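Local structure of arginine decarboxylase, A207R protein (Paramecium bursaria Chlorella virus 1, 2NVA) at residues P24-V27 with E28-D32; F149-E153 with D154-H158; S3-N6 with N7-A11. The protein decarboxylates arginine to agmatine with the help of pyridoxal 5'-phosphate, as a two-subunit enzyme of the eukaryotic ornithine decarboxylase-like type. All coordinates share one frame; numbering follows the deposited sequence.

Contact 1 (P24-V27 with E28-D32)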
# COMPACT_ATOMS: atom_id res chain seq x y z
N PRO A 24 -4.48 -18.33 17.97
CA PRO A 24 -5.14 -17.65 19.08
C PRO A 24 -4.48 -17.92 20.44
O PRO A 24 -4.45 -17.02 21.29
CB PRO A 24 -6.57 -18.20 19.04
CG PRO A 24 -6.76 -18.68 17.64
CD PRO A 24 -5.41 -19.09 17.13
N LYS A 25 -3.95 -19.13 20.65
CA LYS A 25 -3.34 -19.49 21.94
C LYS A 25 -2.13 -18.62 22.26
O LYS A 25 -1.88 -18.29 23.42
CB LYS A 25 -2.94 -20.97 21.95
CG LYS A 25 -4.09 -21.91 21.57
CD LYS A 25 -5.09 -22.10 22.70
CE LYS A 25 -6.42 -22.71 22.20
NZ LYS A 25 -7.17 -21.70 21.33
N ILE A 26 -1.36 -18.27 21.23
CA ILE A 26 -0.24 -17.35 21.42
C ILE A 26 -0.73 -16.03 22.01
O ILE A 26 -0.15 -15.52 22.97
CB ILE A 26 0.59 -17.15 20.12
CG1 ILE A 26 1.49 -18.37 19.89
CG2 ILE A 26 1.43 -15.86 20.19
CD1 ILE A 26 2.38 -18.26 18.63
N VAL A 27 -1.80 -15.49 21.44
CA VAL A 27 -2.35 -14.21 21.88
C VAL A 27 -2.95 -14.33 23.28
O VAL A 27 -2.75 -13.43 24.10
CB VAL A 27 -3.37 -13.68 20.87
CG1 VAL A 27 -4.11 -12.42 21.40
CG2 VAL A 27 -2.65 -13.36 19.56
N GLU A 28 -3.65 -15.43 23.55
CA GLU A 28 -4.16 -15.70 24.91
C GLU A 28 -3.05 -15.66 25.96
O GLU A 28 -3.21 -15.02 27.01
CB GLU A 28 -4.91 -17.03 24.98
CG GLU A 28 -6.20 -17.03 24.15
CD GLU A 28 -6.90 -18.37 24.12
OE1 GLU A 28 -8.15 -18.38 24.00
OE2 GLU A 28 -6.20 -19.42 24.21
N ASP A 29 -1.94 -16.35 25.68
CA ASP A 29 -0.79 -16.34 26.58
C ASP A 29 -0.23 -14.94 26.76
O ASP A 29 0.15 -14.57 27.86
CB ASP A 29 0.29 -17.30 26.08
CG ASP A 29 -0.14 -18.76 26.15
OD1 ASP A 29 0.54 -19.60 25.52
OD2 ASP A 29 -1.14 -19.09 26.86
N LEU A 30 -0.19 -14.16 25.68
CA LEU A 30 0.31 -12.80 25.75
C LEU A 30 -0.63 -11.86 26.51
O LEU A 30 -0.16 -10.92 27.14
CB LEU A 30 0.62 -12.22 24.35
CG LEU A 30 1.91 -12.75 23.71
CD1 LEU A 30 1.99 -12.40 22.23
CD2 LEU A 30 3.15 -12.21 24.44
N ILE A 31 -1.93 -12.11 26.41
CA ILE A 31 -2.89 -11.34 27.20
C ILE A 31 -2.67 -11.62 28.68
O ILE A 31 -2.69 -10.70 29.51
CB ILE A 31 -4.35 -11.63 26.79
CG1 ILE A 31 -4.59 -11.11 25.36
CG2 ILE A 31 -5.34 -11.01 27.81
CD1 ILE A 31 -5.82 -11.71 24.69
N ASP A 32 -2.40 -12.88 29.01
CA ASP A 32 -2.08 -13.24 30.39
C ASP A 32 -0.80 -12.57 30.87
O ASP A 32 -0.72 -12.16 32.03
CB ASP A 32 -1.98 -14.76 30.57
CG ASP A 32 -3.32 -15.46 30.43
OD1 ASP A 32 -3.33 -16.71 30.29
OD2 ASP A 32 -4.37 -14.78 30.43
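Lys25 and Glu28 run side by side and point the same way, joined by a long salt bridge in which Lys25 NZ stands 3.8 Å from Glu28 OE2. The bend of the lysine at chi2 (-76°) brings the methylene Lys25 CD nearer still, 3.3 Å from Glu28 OE2, and a second bend at chi4 turns NZ back toward the same oxygen. Glu28 instead stays extended beyond CG, and its CG lies 3.4 Å from Pro24 O. On the buried side, Val27 crosses Ile31 obliquely, with Val27 CG1 3.8 Å from Ile31 CD1; Ile26 and Leu30 lie alongside one another, Ile26 CG2 4.1 Å from Leu30 CD1. These pairs belong to the first turns of the helix 24-37 of the TIM-barrel domain, packed against the helix 53-61 through Pro24 and Glu28 on Thr58 and Val27 on Leu55. The backbone sets their spacing: Glu28 N reaches Pro24 O at 2.9 Å and Ile31 N reaches Val27 O at 2.8 Å, each nearly along the C=O axis. Beyond this shell, Val27 meets Tyr261, and Leu30 and Ile31 both rest on Phe257 of the short helix 255-258, which begins at the cofactor-binding Arg255.

Contact 2 (F149-E153 with D154-H158)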
# COMPACT_ATOMS: atom_id res chain seq x y z
N PHE A 149 -0.34 14.30 14.85
CA PHE A 149 -1.30 14.14 15.94
C PHE A 149 -0.78 14.65 17.27
O PHE A 149 0.41 14.56 17.55
CB PHE A 149 -1.69 12.67 16.09
CG PHE A 149 -2.42 12.11 14.90
CD1 PHE A 149 -3.71 12.55 14.59
CD2 PHE A 149 -1.83 11.15 14.09
CE1 PHE A 149 -4.40 12.05 13.51
CE2 PHE A 149 -2.52 10.63 13.01
CZ PHE A 149 -3.81 11.08 12.72
N GLY A 150 -1.70 15.15 18.11
CA GLY A 150 -1.36 15.53 19.47
C GLY A 150 -1.21 17.02 19.63
O GLY A 150 -0.61 17.69 18.79
N ALA A 151 -1.74 17.54 20.74
CA ALA A 151 -1.66 18.96 21.05
C ALA A 151 -0.27 19.31 21.59
O ALA A 151 0.33 18.55 22.35
CB ALA A 151 -2.72 19.33 22.07
N ASN A 152 0.21 20.49 21.20
CA ASN A 152 1.46 21.01 21.71
C ASN A 152 1.26 21.54 23.12
O ASN A 152 0.13 21.90 23.49
CB ASN A 152 1.97 22.13 20.80
CG ASN A 152 2.30 21.64 19.42
OD1 ASN A 152 2.92 20.59 19.26
ND2 ASN A 152 1.90 22.40 18.40
N GLU A 153 2.34 21.61 23.90
CA GLU A 153 2.22 22.02 25.30
C GLU A 153 1.51 23.37 25.43
O GLU A 153 0.71 23.59 26.35
CB GLU A 153 3.57 22.04 26.03
CG GLU A 153 3.41 22.08 27.56
CD GLU A 153 4.68 22.49 28.29
OE1 GLU A 153 5.75 21.87 28.06
OE2 GLU A 153 4.61 23.44 29.10
N ASP A 154 1.78 24.27 24.49
CA ASP A 154 1.26 25.63 24.59
C ASP A 154 -0.23 25.79 24.28
O ASP A 154 -0.80 26.85 24.50
CB ASP A 154 2.11 26.60 23.76
CG ASP A 154 2.04 26.33 22.26
OD1 ASP A 154 2.88 26.90 21.54
OD2 ASP A 154 1.17 25.58 21.76
N GLU A 155 -0.88 24.75 23.78
CA GLU A 155 -2.31 24.85 23.52
C GLU A 155 -3.17 23.99 24.45
O GLU A 155 -4.39 23.98 24.31
CB GLU A 155 -2.63 24.55 22.07
CG GLU A 155 -1.99 23.31 21.59
CD GLU A 155 -2.25 22.99 20.12
OE1 GLU A 155 -3.02 23.72 19.44
OE2 GLU A 155 -1.69 21.98 19.66
N ILE A 156 -2.52 23.26 25.36
CA ILE A 156 -3.24 22.38 26.29
C ILE A 156 -4.34 23.13 27.06
O ILE A 156 -5.51 22.73 27.02
CB ILE A 156 -2.28 21.64 27.30
CG1 ILE A 156 -1.28 20.69 26.58
CG2 ILE A 156 -3.07 20.84 28.34
CD1 ILE A 156 -1.95 19.94 25.43
N ARG A 157 -3.97 24.21 27.74
CA ARG A 157 -4.95 24.95 28.54
C ARG A 157 -6.10 25.51 27.69
O ARG A 157 -7.27 25.39 28.06
CB ARG A 157 -4.32 26.06 29.40
CG ARG A 157 -5.31 26.50 30.47
CD ARG A 157 -4.84 27.57 31.42
NE ARG A 157 -5.96 27.93 32.29
CZ ARG A 157 -6.25 27.33 33.45
NH1 ARG A 157 -5.49 26.35 33.92
NH2 ARG A 157 -7.30 27.75 34.15
N HIS A 158 -5.76 26.10 26.55
CA HIS A 158 -6.75 26.64 25.62
C HIS A 158 -7.77 25.58 25.20
O HIS A 158 -8.98 25.84 25.23
CB HIS A 158 -6.07 27.22 24.37
CG HIS A 158 -7.03 27.49 23.25
ND1 HIS A 158 -7.89 28.58 23.24
CD2 HIS A 158 -7.29 26.80 22.11
CE1 HIS A 158 -8.63 28.54 22.15
NE2 HIS A 158 -8.28 27.48 21.44
O HOH W 1 0.83 25.07 18.78
O HOH W 2 -1.20 25.07 27.88
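Asn152 and Glu155 close a type I beta turn, with Glu153 and Asp154 at its corners, through which the chain passes from an extended run at Ala151 into the helix 156-165. Glu155 N donates to Asn152 O at 3.0 Å, arriving well above the carbonyl plane, 51° out of it. One residue on, Ile156 N makes only a weak bond to Glu153 O. A water bridges the next step, giving a hydrogen to Glu153 O and accepting one from Arg157 N.

The side chain of Glu155 folds back over the turn: chi1 of 49° swings CG in over the residue's own backbone, on the side of Asn152, and the extended chain beyond carries OE2 to Asn152 N. That bond, 2.9 Å from Asn152 N to Glu155 OE2, uses the anti lone pair of the oxygen. The two side chains pass at a slant, with the amide and carboxylate planes nearly parallel (18° apart). Asn152 ND2 is linked through a second water to Asp154 OD2. On the buried side Ile156 CD1 lies 3.5 Å from Ala151 CB, and both residues press on Leu132 of the barrel strand 129-133.

Arg274 of the second subunit forms a salt bridge to Glu155 OE2 and also bonds to Gly150 O. One carboxylate oxygen therefore ties the turn's backbone to the dimer interface, and the arginine would probably help keep Glu155 ionised.

Contact 3 (S3-N6 with N7-A11)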
# COMPACT_ATOMS: atom_id res chain seq x y z
N SER A 3 7.17 -27.73 11.84
CA SER A 3 6.38 -28.95 11.75
C SER A 3 4.91 -28.70 11.36
O SER A 3 4.37 -29.38 10.47
CB SER A 3 6.47 -29.72 13.06
OG SER A 3 5.62 -30.86 13.02
N VAL A 4 4.27 -27.75 12.02
CA VAL A 4 2.88 -27.37 11.75
C VAL A 4 2.66 -26.92 10.30
O VAL A 4 1.73 -27.38 9.63
CB VAL A 4 2.41 -26.24 12.71
CG1 VAL A 4 1.03 -25.72 12.33
CG2 VAL A 4 2.41 -26.72 14.17
N VAL A 5 3.52 -26.02 9.82
CA VAL A 5 3.38 -25.52 8.44
C VAL A 5 3.60 -26.66 7.44
O VAL A 5 2.86 -26.79 6.46
CB VAL A 5 4.35 -24.33 8.14
CG1 VAL A 5 4.21 -23.87 6.69
CG2 VAL A 5 4.05 -23.18 9.06
N ASN A 6 4.61 -27.48 7.70
CA ASN A 6 4.86 -28.65 6.86
C ASN A 6 3.65 -29.58 6.86
O ASN A 6 3.30 -30.12 5.80
CB ASN A 6 6.14 -29.40 7.27
CG ASN A 6 7.38 -28.90 6.53
OD1 ASN A 6 8.38 -28.53 7.16
ND2 ASN A 6 7.31 -28.86 5.20
N ASN A 7 3.00 -29.76 8.00
CA ASN A 7 1.81 -30.61 8.06
C ASN A 7 0.65 -30.03 7.26
O ASN A 7 -0.09 -30.76 6.61
CB ASN A 7 1.38 -30.89 9.50
CG ASN A 7 2.34 -31.85 10.22
OD1 ASN A 7 2.24 -31.99 11.43
ND2 ASN A 7 3.26 -32.49 9.49
N ILE A 8 0.48 -28.70 7.31
CA ILE A 8 -0.54 -28.02 6.50
C ILE A 8 -0.31 -28.25 5.01
O ILE A 8 -1.26 -28.51 4.26
CB ILE A 8 -0.54 -26.50 6.77
CG1 ILE A 8 -0.85 -26.19 8.24
CG2 ILE A 8 -1.50 -25.76 5.82
CD1 ILE A 8 -2.23 -26.60 8.67
N LEU A 9 0.94 -28.14 4.58
CA LEU A 9 1.29 -28.33 3.17
C LEU A 9 1.01 -29.76 2.72
O LEU A 9 0.57 -29.97 1.60
CB LEU A 9 2.76 -27.98 2.91
CG LEU A 9 3.08 -26.49 3.01
CD1 LEU A 9 4.60 -26.28 3.11
CD2 LEU A 9 2.47 -25.70 1.83
N LYS A 10 1.28 -30.73 3.60
CA LYS A 10 1.03 -32.14 3.25
C LYS A 10 -0.46 -32.46 3.20
O LYS A 10 -0.91 -33.28 2.39
CB LYS A 10 1.77 -33.08 4.22
CG LYS A 10 3.23 -33.31 3.80
CD LYS A 10 4.00 -34.11 4.85
CE LYS A 10 4.51 -33.19 5.94
NZ LYS A 10 4.65 -33.86 7.30
N ALA A 11 -1.22 -31.81 4.08
CA ALA A 11 -2.67 -31.99 4.15
C ALA A 11 -3.41 -31.22 3.04
O ALA A 11 -4.52 -31.61 2.65
CB ALA A 11 -3.19 -31.56 5.53
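Ser3 opens the contact by accepting from Asn7: Asn7 N lies 2.8 Å from Ser3 O, a regular i to i+4 bond of the amino-terminal helix 2-11, which lies against the strand 18-22 of the mixed beta sheet. The Asn7 side chain leans over the same carbonyl, its CG 3.2 Å from Ser3 O, because chi1 (-71°) turns CG back beside the backbone N.

Val4 O takes the N-H of Ile8 at 2.9 Å. Ile8 also lays its CG1 against that carbonyl, 3.2 Å from Val4 O. The valine side chain turns to Ile372 at the carboxyl terminus, so the two ends of the chain meet here.

Val5 is the buried residue of the group. Its carbonyl accepts from Leu9 N, and its CG1 stands 4.3 Å from Leu9 CD1, a loose apolar pair one helical turn apart. Both residues touch Leu305 and Phe19, and Ile8 adds to the cover of Phe19; the apolar face of the helix is thus fitted to the strand 18-22 and the neighbouring loop.

Asn6 O bonds to Lys10 N at 3.0 Å, the donor tilted 23° from the carbonyl plane. Lys10, bent at chi3, curls back over this carbonyl and brings its CE within 3.3 Å of Asn6 O.

Contacts 1 and 3 both lie within single helices, 24-37 and 2-11, and share the i to i+4 backbone ladder; their centres are about 22 Å apart. Contact 3 is a surface contact, with one apolar face against the mixed beta sheet, whereas contact 1 is partly buried and comes within about 10 Å, between side chains, of the cofactor-binding Arg255. Contact 2, also partly buried, is instead a turn leading into a helix on the other side of the chain's centre, about 37 Å from contact 1 between centres. There a carboxylate and two waters supplement one turn bond and a weak second one, in place of the regular i to i+4 series, and contact 2 alone meets the second subunit.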